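Local atomic coordinates of hexapeptide transferase family protein (Anaplasma phagocytophilum, PDB entry 3IXC), a protein that probably belongs to the hexapeptide transferases, its left-handed beta-helix resembling gamma-class carbonic anhydrases, and binds magnesium, though its reaction is not established. Residues A[39-49]-A[56-67]; A[126-137]-A[143-154]. All blocks are in the same frame, centred on the assembly; numbering follows the deposited sequence. Where two conformers were deposited one is given.

Contact 1: residues A[39-49]-A[56-67]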
loop_
_atom_site.group_PDB
_atom_site.type_symbol
_atom_site.label_atom_id
_atom_site.label_comp_id
_atom_site.label_asym_id
_atom_site.label_seq_id
_atom_site.Cartn_x
_atom_site.Cartn_y
_atom_site.Cartn_z
ATOM N N THR A 39 4.729 19.547 18.135
ATOM C CA THR A 39 5.978 18.781 18.139
ATOM C C THR A 39 5.886 17.519 17.290
ATOM O O THR A 39 6.877 16.802 17.126
ATOM C CB THR A 39 6.427 18.392 19.568
ATOM O OG1 THR A 39 5.472 17.492 20.145
ATOM C CG2 THR A 39 6.578 19.630 20.455
ATOM N N ALA A 40 4.697 17.240 16.757
ATOM C CA ALA A 40 4.531 16.083 15.880
ATOM C C ALA A 40 5.104 16.377 14.499
ATOM O O ALA A 40 4.997 17.506 14.000
ATOM C CB ALA A 40 3.059 15.676 15.778
ATOM N N PHE A 41 5.737 15.372 13.898
ATOM C CA PHE A 41 6.157 15.457 12.509
ATOM C C PHE A 41 5.054 14.925 11.609
ATOM O O PHE A 41 4.585 13.799 11.791
ATOM C CB PHE A 41 7.448 14.666 12.266
ATOM C CG PHE A 41 7.783 14.493 10.804
ATOM C CD1 PHE A 41 8.164 15.585 10.030
ATOM C CD2 PHE A 41 7.704 13.243 10.202
ATOM C CE1 PHE A 41 8.473 15.426 8.669
ATOM C CE2 PHE A 41 8.013 13.073 8.857
ATOM C CZ PHE A 41 8.401 14.156 8.088
ATOM N N ILE A 42 4.633 15.745 10.646
ATOM C CA ILE A 42 3.670 15.312 9.638
ATOM C C ILE A 42 4.286 15.491 8.262
ATOM O O ILE A 42 4.580 16.623 7.843
ATOM C CB ILE A 42 2.352 16.129 9.693
ATOM C CG1 ILE A 42 1.842 16.283 11.141
ATOM C CG2 ILE A 42 1.318 15.523 8.757
ATOM C CD1 ILE A 42 1.409 14.989 11.814
ATOM N N ALA A 43 4.492 14.380 7.553
ATOM C CA ALA A 43 5.042 14.449 6.207
ATOM C C ALA A 43 4.131 15.293 5.327
ATOM O O ALA A 43 2.904 15.237 5.454
ATOM C CB ALA A 43 5.199 13.053 5.621
ATOM N N GLY A 44 4.741 16.073 4.436
ATOM C CA GLY A 44 4.005 17.023 3.611
ATOM C C GLY A 44 2.957 16.428 2.690
ATOM O O GLY A 44 2.047 17.137 2.237
ATOM N N ASN A 45 3.080 15.138 2.386
ATOM C CA ASN A 45 2.097 14.478 1.533
ATOM C C ASN A 45 1.206 13.488 2.294
ATOM O O ASN A 45 0.488 12.691 1.686
ATOM C CB ASN A 45 2.767 13.820 0.320
ATOM C CG ASN A 45 3.458 12.512 0.669
ATOM O OD1 ASN A 45 3.783 12.264 1.826
ATOM N ND2 ASN A 45 3.670 11.669 -0.332
ATOM N N ALA A 46 1.267 13.540 3.625
ATOM C CA ALA A 46 0.303 12.815 4.452
ATOM C C ALA A 46 -1.054 13.500 4.324
ATOM O O ALA A 46 -1.137 14.663 3.939
ATOM C CB ALA A 46 0.748 12.787 5.922
ATOM N N ARG A 47 -2.119 12.763 4.626
ATOM C CA ARG A 47 -3.471 13.329 4.614
ATOM C C ARG A 47 -4.154 12.917 5.899
ATOM O O ARG A 47 -4.260 11.728 6.212
ATOM C CB ARG A 47 -4.259 12.886 3.370
ATOM C CG ARG A 47 -3.752 13.498 2.049
ATOM C CD ARG A 47 -3.991 15.010 1.977
ATOM N NE ARG A 47 -3.517 15.618 0.726
ATOM C CZ ARG A 47 -2.295 16.113 0.530
ATOM N NH1 ARG A 47 -1.373 16.069 1.484
ATOM N NH2 ARG A 47 -1.991 16.656 -0.647
ATOM N N ILE A 48 -4.568 13.926 6.658
ATOM C CA ILE A 48 -5.194 13.722 7.955
ATOM C C ILE A 48 -6.541 14.429 7.905
ATOM O O ILE A 48 -6.609 15.648 7.765
ATOM C CB ILE A 48 -4.313 14.262 9.101
ATOM C CG1 ILE A 48 -2.917 13.637 9.046
ATOM C CG2 ILE A 48 -4.942 13.974 10.458
ATOM C CD1 ILE A 48 -1.970 14.166 10.097
ATOM N N ILE A 49 -7.608 13.640 7.992
ATOM C CA ILE A 49 -8.952 14.145 7.712
ATOM C C ILE A 49 -9.868 14.038 8.912
ATOM O O ILE A 49 -9.986 12.976 9.525
ATOM C CB ILE A 49 -9.603 13.374 6.509
ATOM C CG1 ILE A 49 -8.709 13.410 5.257
ATOM C CG2 ILE A 49 -11.004 13.921 6.204
ATOM C CD1 ILE A 49 -7.945 12.123 4.996
ATOM N N LYS A 56 2.026 14.616 21.182
ATOM C CA LYS A 56 3.400 15.098 21.272
ATOM C C LYS A 56 4.398 14.099 20.681
ATOM O O LYS A 56 4.345 12.913 20.992
ATOM C CB LYS A 56 3.724 15.368 22.751
ATOM C CG LYS A 56 5.178 15.530 23.096
ATOM C CD LYS A 56 5.314 15.834 24.593
ATOM C CE LYS A 56 6.774 15.931 25.015
ATOM N NZ LYS A 56 6.882 16.312 26.463
ATOM N N ASN A 57 5.301 14.591 19.833
ATOM C CA ASN A 57 6.410 13.789 19.295
ATOM C C ASN A 57 6.006 12.613 18.414
ATOM O O ASN A 57 6.841 11.765 18.119
ATOM C CB ASN A 57 7.340 13.281 20.412
ATOM C CG ASN A 57 8.054 14.409 21.145
ATOM O OD1 ASN A 57 8.302 15.490 20.586
ATOM N ND2 ASN A 57 8.409 14.155 22.401
ATOM N N ALA A 58 4.733 12.544 18.019
ATOM C CA ALA A 58 4.317 11.538 17.042
ATOM C C ALA A 58 4.922 11.855 15.679
ATOM O O ALA A 58 5.362 12.978 15.430
ATOM C CB ALA A 58 2.797 11.461 16.950
ATOM N N SER A 59 4.952 10.860 14.799
ATOM C CA SER A 59 5.430 11.079 13.439
ATOM C C SER A 59 4.553 10.301 12.465
ATOM O O SER A 59 4.340 9.089 12.608
ATOM C CB SER A 59 6.926 10.746 13.281
ATOM O OG SER A 59 7.259 9.432 13.723
ATOM N N ILE A 60 4.016 11.037 11.504
ATOM C CA ILE A 60 3.084 10.503 10.509
ATOM C C ILE A 60 3.786 10.654 9.165
ATOM O O ILE A 60 4.082 11.772 8.737
ATOM C CB ILE A 60 1.741 11.278 10.545
ATOM C CG1 ILE A 60 1.188 11.356 11.987
ATOM C CG2 ILE A 60 0.742 10.686 9.561
ATOM C CD1 ILE A 60 0.854 9.992 12.638
ATOM N N TRP A 61 4.054 9.524 8.514
ATOM C CA TRP A 61 5.026 9.469 7.416
ATOM C C TRP A 61 4.421 9.632 6.016
ATOM O O TRP A 61 3.225 9.914 5.867
ATOM C CB TRP A 61 5.919 8.219 7.585
ATOM C CG TRP A 61 6.758 8.402 8.826
ATOM C CD1 TRP A 61 6.405 8.101 10.125
ATOM C CD2 TRP A 61 8.039 9.034 8.897
ATOM N NE1 TRP A 61 7.411 8.492 10.990
ATOM C CE2 TRP A 61 8.424 9.061 10.264
ATOM C CE3 TRP A 61 8.909 9.570 7.938
ATOM C CZ2 TRP A 61 9.645 9.601 10.692
ATOM C CZ3 TRP A 61 10.130 10.102 8.363
ATOM C CH2 TRP A 61 10.484 10.111 9.736
ATOM N N TYR A 62 5.274 9.535 5.000
ATOM C CA TYR A 62 4.888 9.883 3.638
ATOM C C TYR A 62 3.762 9.004 3.133
ATOM O O TYR A 62 3.795 7.791 3.310
ATOM C CB TYR A 62 6.099 9.769 2.725
ATOM C CG TYR A 62 7.155 10.794 3.052
ATOM C CD1 TYR A 62 7.063 12.095 2.541
ATOM C CD2 TYR A 62 8.241 10.473 3.872
ATOM C CE1 TYR A 62 8.027 13.056 2.850
ATOM C CE2 TYR A 62 9.214 11.434 4.184
ATOM C CZ TYR A 62 9.092 12.716 3.666
ATOM O OH TYR A 62 10.040 13.670 3.963
ATOM N N GLY A 63 2.758 9.635 2.530
ATOM C CA GLY A 63 1.653 8.910 1.915
ATOM C C GLY A 63 0.681 8.245 2.879
ATOM O O GLY A 63 -0.205 7.502 2.450
ATOM N N THR A 64 0.837 8.506 4.174
ATOM C CA THR A 64 -0.086 7.965 5.160
ATOM C C THR A 64 -1.414 8.732 5.115
ATOM O O THR A 64 -1.443 9.947 4.879
ATOM C CB THR A 64 0.574 7.907 6.566
ATOM O OG1 THR A 64 1.580 6.883 6.547
ATOM C CG2 THR A 64 -0.439 7.585 7.664
ATOM N N VAL A 65 -2.503 7.996 5.303
ATOM C CA VAL A 65 -3.843 8.572 5.269
ATOM C C VAL A 65 -4.526 8.209 6.578
ATOM O O VAL A 65 -4.744 7.028 6.861
ATOM C CB VAL A 65 -4.672 8.027 4.074
ATOM C CG1 VAL A 65 -6.082 8.638 4.086
ATOM C CG2 VAL A 65 -3.975 8.319 2.744
ATOM N N LEU A 66 -4.834 9.219 7.392
ATOM C CA LEU A 66 -5.614 9.001 8.611
ATOM C C LEU A 66 -6.973 9.633 8.376
ATOM O O LEU A 66 -7.136 10.849 8.505
ATOM C CB LEU A 66 -4.939 9.632 9.840
ATOM C CG LEU A 66 -3.467 9.305 10.115
ATOM C CD1 LEU A 66 -3.051 9.911 11.450
ATOM C CD2 LEU A 66 -3.156 7.834 10.120
ATOM N N ARG A 67 -7.947 8.798 8.023
ATOM C CA ARG A 67 -9.247 9.309 7.573
ATOM C C ARG A 67 -10.294 9.179 8.672
ATOM O O ARG A 67 -10.930 8.127 8.841
ATOM C CB ARG A 67 -9.665 8.637 6.257
ATOM C CG ARG A 67 -10.956 9.229 5.660
ATOM C CD ARG A 67 -10.993 9.155 4.129
ATOM N NE ARG A 67 -10.952 7.799 3.575
ATOM C CZ ARG A 67 -12.013 7.003 3.445
ATOM N NH1 ARG A 67 -11.878 5.803 2.896
ATOM N NH2 ARG A 67 -13.216 7.400 3.856
HETATM O O HOH W 1 -1.376 10.738 1.965
#
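Phe-41 and Trp-61 meet in an edge-to-face aromatic pair where two successive coils of a left-handed parallel beta-helix stack. The phenyl edge reaches one face of the indole: Phe-41 CE2 lies 3.7 Å from Trp-61 CZ3, and the ring planes stand 57° apart. Phe-41 carries its ring there with CG anti to the backbone N (chi1 169°). Beside them Ala-43 puts its methyl over the face of Tyr-62, CB 3.9 Å from the ring centroid, in a CH-pi contact. Between the coils, on the face that also carries Ile-48 and Leu-66, CD1 of Ile-42 reaches CG1 of Ile-60 at 3.6 Å, the two side chains side by side and pointing the same way.

Backbone hydrogen bonds form two parallel ladders, one joining strands 41-42 and 59-60, the other joining 47-49 and 65-67. Two polar side chains extend the bonding into the loops. Asn-45 OD1 accepts from Gly-63 N at 2.9 Å, but the donor sits 48° out of the carbonyl plane, so no lone pair is met squarely. Thr-39 OG1 takes Asn-57 N at 2.9 Å and also bonds Asp-37. A water lies within hydrogen-bonding distance of both Asn-45 O and Thr-64 O.

Arg-67 sends its guanidinium across the trimer interface to Asp-83 of the second subunit, while Trp-61 receives Arg-67 of the third subunit in a cation-pi contact. The two faces thus divide the work: Ile-48, Ile-60 and Leu-66 fill the interior, whereas Phe-41 and Ile-49 lie on the outer face, and the aromatic cluster there meets helix 170-188 and the third subunit.

Contact 2: residues A[126-137]-A[143-154]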
loop_
_atom_site.group_PDB
_atom_site.type_symbol
_atom_site.label_atom_id
_atom_site.label_comp_id
_atom_site.label_asym_id
_atom_site.label_seq_id
_atom_site.Cartn_x
_atom_site.Cartn_y
_atom_site.Cartn_z
ATOM N N ILE A 126 -2.545 -5.907 8.490
ATOM C CA ILE A 126 -3.920 -5.423 8.459
ATOM C C ILE A 126 -4.511 -5.738 9.821
ATOM O O ILE A 126 -4.412 -6.876 10.287
ATOM C CB ILE A 126 -4.746 -6.126 7.358
ATOM C CG1 ILE A 126 -4.124 -5.889 5.973
ATOM C CG2 ILE A 126 -6.213 -5.664 7.401
ATOM C CD1 ILE A 126 -4.797 -6.690 4.846
ATOM N N VAL A 127 -5.087 -4.729 10.473
ATOM C CA VAL A 127 -5.737 -4.918 11.778
ATOM C C VAL A 127 -7.200 -4.536 11.593
ATOM O O VAL A 127 -7.513 -3.386 11.250
ATOM C CB VAL A 127 -5.074 -4.066 12.887
ATOM C CG1 VAL A 127 -5.731 -4.339 14.240
ATOM C CG2 VAL A 127 -3.576 -4.383 12.970
ATOM N N MET A 128 -8.090 -5.500 11.834
ATOM C CA MET A 128 -9.516 -5.366 11.508
ATOM C C MET A 128 -10.329 -4.761 12.653
ATOM O O MET A 128 -9.840 -4.646 13.785
ATOM C CB MET A 128 -10.113 -6.726 11.108
ATOM C CG MET A 128 -9.429 -7.420 9.925
ATOM S SD MET A 128 -9.820 -6.750 8.300
ATOM C CE MET A 128 -11.545 -7.195 8.143
ATOM N N ASP A 129 -11.575 -4.397 12.341
ATOM C CA ASP A 129 -12.512 -3.804 13.297
ATOM C C ASP A 129 -12.560 -4.579 14.607
ATOM O O ASP A 129 -12.655 -5.807 14.613
ATOM C CB ASP A 129 -13.928 -3.731 12.693
ATOM C CG ASP A 129 -14.145 -2.506 11.796
ATOM O OD1 ASP A 129 -13.256 -1.634 11.700
ATOM O OD2 ASP A 129 -15.233 -2.406 11.192
ATOM N N ARG A 130 -12.486 -3.850 15.715
ATOM C CA ARG A 130 -12.647 -4.413 17.060
ATOM C C ARG A 130 -11.448 -5.237 17.549
ATOM O O ARG A 130 -11.445 -5.691 18.690
ATOM C CB ARG A 130 -13.957 -5.220 17.203
ATOM C CG ARG A 130 -15.231 -4.404 17.015
ATOM C CD ARG A 130 -16.494 -5.246 17.230
ATOM N NE ARG A 130 -16.782 -6.118 16.091
ATOM C CZ ARG A 130 -16.519 -7.423 16.043
ATOM N NH1 ARG A 130 -15.958 -8.039 17.077
ATOM N NH2 ARG A 130 -16.832 -8.117 14.955
ATOM N N ALA A 131 -10.425 -5.423 16.712
ATOM C CA ALA A 131 -9.206 -6.070 17.196
ATOM C C ALA A 131 -8.530 -5.193 18.252
ATOM O O ALA A 131 -8.656 -3.968 18.235
ATOM C CB ALA A 131 -8.246 -6.392 16.047
ATOM N N VAL A 132 -7.836 -5.833 19.186
ATOM C CA VAL A 132 -7.145 -5.126 20.261
ATOM C C VAL A 132 -5.739 -5.676 20.370
ATOM O O VAL A 132 -5.545 -6.893 20.389
ATOM C CB VAL A 132 -7.862 -5.311 21.630
ATOM C CG1 VAL A 132 -7.040 -4.686 22.770
ATOM C CG2 VAL A 132 -9.270 -4.720 21.590
ATOM N N MET A 133 -4.756 -4.782 20.426
ATOM C CA MET A 133 -3.427 -5.161 20.876
ATOM C C MET A 133 -3.219 -4.547 22.254
ATOM O O MET A 133 -3.326 -3.329 22.428
ATOM C CB MET A 133 -2.348 -4.697 19.893
ATOM C CG MET A 133 -2.406 -5.448 18.569
ATOM S SD MET A 133 -1.093 -4.984 17.434
ATOM C CE MET A 133 0.338 -5.658 18.285
ATOM N N GLU A 134 -2.968 -5.397 23.246
ATOM C CA GLU A 134 -2.688 -4.898 24.585
ATOM C C GLU A 134 -1.327 -4.207 24.612
ATOM O O GLU A 134 -0.534 -4.328 23.675
ATOM C CB GLU A 134 -2.746 -6.036 25.605
ATOM C CG GLU A 134 -4.149 -6.644 25.729
ATOM C CD GLU A 134 -4.261 -7.632 26.866
ATOM O OE1 GLU A 134 -3.216 -8.083 27.396
ATOM O OE2 GLU A 134 -5.414 -7.961 27.234
ATOM N N GLU A 135 -1.071 -3.457 25.681
ATOM C CA GLU A 135 0.211 -2.785 25.856
ATOM C C GLU A 135 1.360 -3.771 25.626
ATOM O O GLU A 135 1.317 -4.903 26.105
ATOM C CB GLU A 135 0.278 -2.178 27.268
ATOM C CG GLU A 135 1.645 -1.648 27.701
ATOM C CD GLU A 135 2.615 -2.739 28.152
ATOM O OE1 GLU A 135 2.188 -3.699 28.841
ATOM O OE2 GLU A 135 3.815 -2.624 27.824
ATOM N N GLY A 136 2.381 -3.348 24.884
ATOM C CA GLY A 136 3.605 -4.144 24.772
ATOM C C GLY A 136 3.435 -5.499 24.106
ATOM O O GLY A 136 4.025 -6.492 24.540
ATOM N N SER A 137 2.632 -5.523 23.047
ATOM C CA SER A 137 2.403 -6.719 22.233
ATOM C C SER A 137 2.867 -6.455 20.802
ATOM O O SER A 137 3.103 -5.305 20.423
ATOM C CB SER A 137 0.921 -7.113 22.256
ATOM O OG SER A 137 0.105 -6.091 21.694
ATOM N N SER A 143 1.016 -9.597 8.800
ATOM C CA SER A 143 -0.065 -10.277 9.515
ATOM C C SER A 143 -1.436 -9.728 9.152
ATOM O O SER A 143 -1.557 -8.588 8.704
ATOM C CB SER A 143 0.105 -10.135 11.020
ATOM O OG SER A 143 1.314 -10.720 11.470
ATOM N N LEU A 144 -2.454 -10.561 9.359
ATOM C CA LEU A 144 -3.850 -10.160 9.202
ATOM C C LEU A 144 -4.573 -10.474 10.506
ATOM O O LEU A 144 -4.955 -11.629 10.747
ATOM C CB LEU A 144 -4.493 -10.910 8.027
ATOM C CG LEU A 144 -6.017 -10.818 7.845
ATOM C CD1 LEU A 144 -6.454 -9.378 7.666
ATOM C CD2 LEU A 144 -6.489 -11.673 6.679
ATOM N N LEU A 145 -4.733 -9.460 11.356
ATOM C CA LEU A 145 -5.385 -9.644 12.654
ATOM C C LEU A 145 -6.877 -9.412 12.484
ATOM O O LEU A 145 -7.312 -8.287 12.220
ATOM C CB LEU A 145 -4.795 -8.690 13.705
ATOM C CG LEU A 145 -5.285 -8.888 15.151
ATOM C CD1 LEU A 145 -4.930 -10.279 15.673
ATOM C CD2 LEU A 145 -4.705 -7.816 16.069
ATOM N N THR A 146 -7.655 -10.482 12.623
ATOM C CA THR A 146 -9.070 -10.458 12.232
ATOM C C THR A 146 -9.965 -9.840 13.309
ATOM O O THR A 146 -9.501 -9.556 14.420
ATOM C CB THR A 146 -9.559 -11.860 11.812
ATOM O OG1 THR A 146 -9.369 -12.782 12.893
ATOM C CG2 THR A 146 -8.771 -12.347 10.595
ATOM N N ARG A 147 -11.240 -9.634 12.968
ATOM C CA ARG A 147 -12.129 -8.857 13.823
ATOM C C ARG A 147 -12.238 -9.414 15.244
ATOM O O ARG A 147 -12.443 -10.612 15.454
ATOM C CB ARG A 147 -13.508 -8.673 13.177
ATOM C CG ARG A 147 -13.517 -7.669 12.021
ATOM C CD ARG A 147 -14.937 -7.374 11.551
ATOM N NE ARG A 147 -14.978 -6.359 10.498
ATOM C CZ ARG A 147 -16.096 -5.914 9.935
ATOM N NH1 ARG A 147 -17.271 -6.397 10.318
ATOM N NH2 ARG A 147 -16.045 -4.990 8.985
ATOM N N GLY A 148 -12.069 -8.528 16.217
ATOM C CA GLY A 148 -12.265 -8.863 17.625
ATOM C C GLY A 148 -11.171 -9.642 18.333
ATOM O O GLY A 148 -11.297 -9.928 19.522
ATOM N N LYS A 149 -10.105 -9.992 17.616
ATOM C CA LYS A 149 -9.009 -10.759 18.218
ATOM C C LYS A 149 -8.203 -9.883 19.165
ATOM O O LYS A 149 -8.042 -8.688 18.914
ATOM C CB LYS A 149 -8.105 -11.383 17.146
ATOM C CG LYS A 149 -8.775 -12.490 16.324
ATOM C CD LYS A 149 -8.813 -13.814 17.104
ATOM C CE LYS A 149 -9.500 -14.927 16.313
ATOM N NZ LYS A 149 -10.981 -14.961 16.499
ATOM N N ILE A 150 -7.720 -10.488 20.250
ATOM C CA ILE A 150 -6.980 -9.772 21.289
ATOM C C ILE A 150 -5.561 -10.326 21.421
ATOM O O ILE A 150 -5.378 -11.487 21.808
ATOM C CB ILE A 150 -7.680 -9.875 22.675
ATOM C CG1 ILE A 150 -9.206 -9.785 22.549
ATOM C CG2 ILE A 150 -7.133 -8.818 23.637
ATOM C CD1 ILE A 150 -9.723 -8.421 22.174
ATOM N N VAL A 151 -4.568 -9.498 21.099
ATOM C CA VAL A 151 -3.158 -9.855 21.286
ATOM C C VAL A 151 -2.776 -9.393 22.694
ATOM O O VAL A 151 -2.836 -8.205 23.000
ATOM C CB VAL A 151 -2.240 -9.186 20.232
ATOM C CG1 VAL A 151 -0.791 -9.651 20.391
ATOM C CG2 VAL A 151 -2.742 -9.469 18.796
ATOM N N LYS A 152 -2.395 -10.333 23.556
ATOM C CA LYS A 152 -2.114 -9.988 24.954
ATOM C C LYS A 152 -0.692 -9.464 25.120
ATOM O O LYS A 152 0.183 -9.735 24.288
ATOM C CB LYS A 152 -2.366 -11.177 25.877
ATOM C CG LYS A 152 -3.831 -11.587 25.954
ATOM C CD LYS A 152 -4.019 -12.782 26.874
ATOM C CE LYS A 152 -5.480 -13.188 26.942
ATOM N NZ LYS A 152 -5.682 -14.438 27.729
ATOM N N SER A 153 -0.473 -8.710 26.195
ATOM C CA SER A 153 0.838 -8.137 26.493
ATOM C C SER A 153 1.938 -9.185 26.476
ATOM O O SER A 153 1.790 -10.268 27.059
ATOM C CB SER A 153 0.816 -7.433 27.851
ATOM O OG SER A 153 -0.106 -6.356 27.842
ATOM N N GLY A 154 3.034 -8.855 25.798
ATOM C CA GLY A 154 4.187 -9.732 25.710
ATOM C C GLY A 154 4.105 -10.772 24.608
ATOM O O GLY A 154 5.095 -11.443 24.327
HETATM O O HOH W 2 -12.689 -4.293 9.467
#
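Leu-145 puts its CD2 methyl against Ala-131 CB at 3.8 Å, and the same methyl also meets Val-127 CG1 and Met-133 CG. A chi1 of -174° swings CG of Leu-145 beside its own carbonyl carbon, and from there CD2 meets the cluster. Val-151 joins from the next strand: its CG2 lies alongside Met-133 CG, while its CG1 touches Ser-137 CB at 3.6 Å. On the other face of the sheets, Ile-126 pairs with Leu-144 and Val-132 with Ile-150, each pair side by side.

Parallel backbone bonds link strands 126-127 to 144-145 and 132-133 to 150-151, as expected for adjacent coils of a left-handed beta-helix. Beyond them the turns add bonds of their own. Glu-134 OE1 accepts Ser-153 N at 3.1 Å on the carboxylate's anti side, tilted 25° from its plane. Ser-153 OG donates to Glu-135 O at 2.7 Å, the hydroxyl coming in level with the carbonyl group at one of its lone pairs.

At the far corner Arg-147 extends alongside Asp-129. The OD2 of Asp-129 lies over a guanidinium face, 3.5 Å from Arg-147 NH2, so this salt bridge works by charge alone. A water accepts from both Asp-129 N and Arg-147 NE. Asp-129 also packs on His-111, a magnesium ligand. Apolar pairs therefore join the coils on both faces, the inner cluster centred on Leu-145, while polar bonds tie turn to turn and one acidic-basic pair sits close to the metal site.

Both contacts join successive coils of the same beta-helix, on opposite sides of the chain's centre, with their own centres about 23 Å apart and no touch between them. They share the sheet that contains strands 47-49, 65-68, 126-127 and 144-145, and each uses parallel backbone ladders around an aliphatic interior. Their second ladders run on different walls of the prism, 41-42 with 59-60 in contact 1 and 132-133 with 150-151 in contact 2. Contact 1 is the more buried, with aromatic rings on its flank. Contact 2 is only partly buried, and charged and hydroxyl side chains dominate its turns; its contact with the second subunit is made by Ile-126, Met-128 and Leu-144.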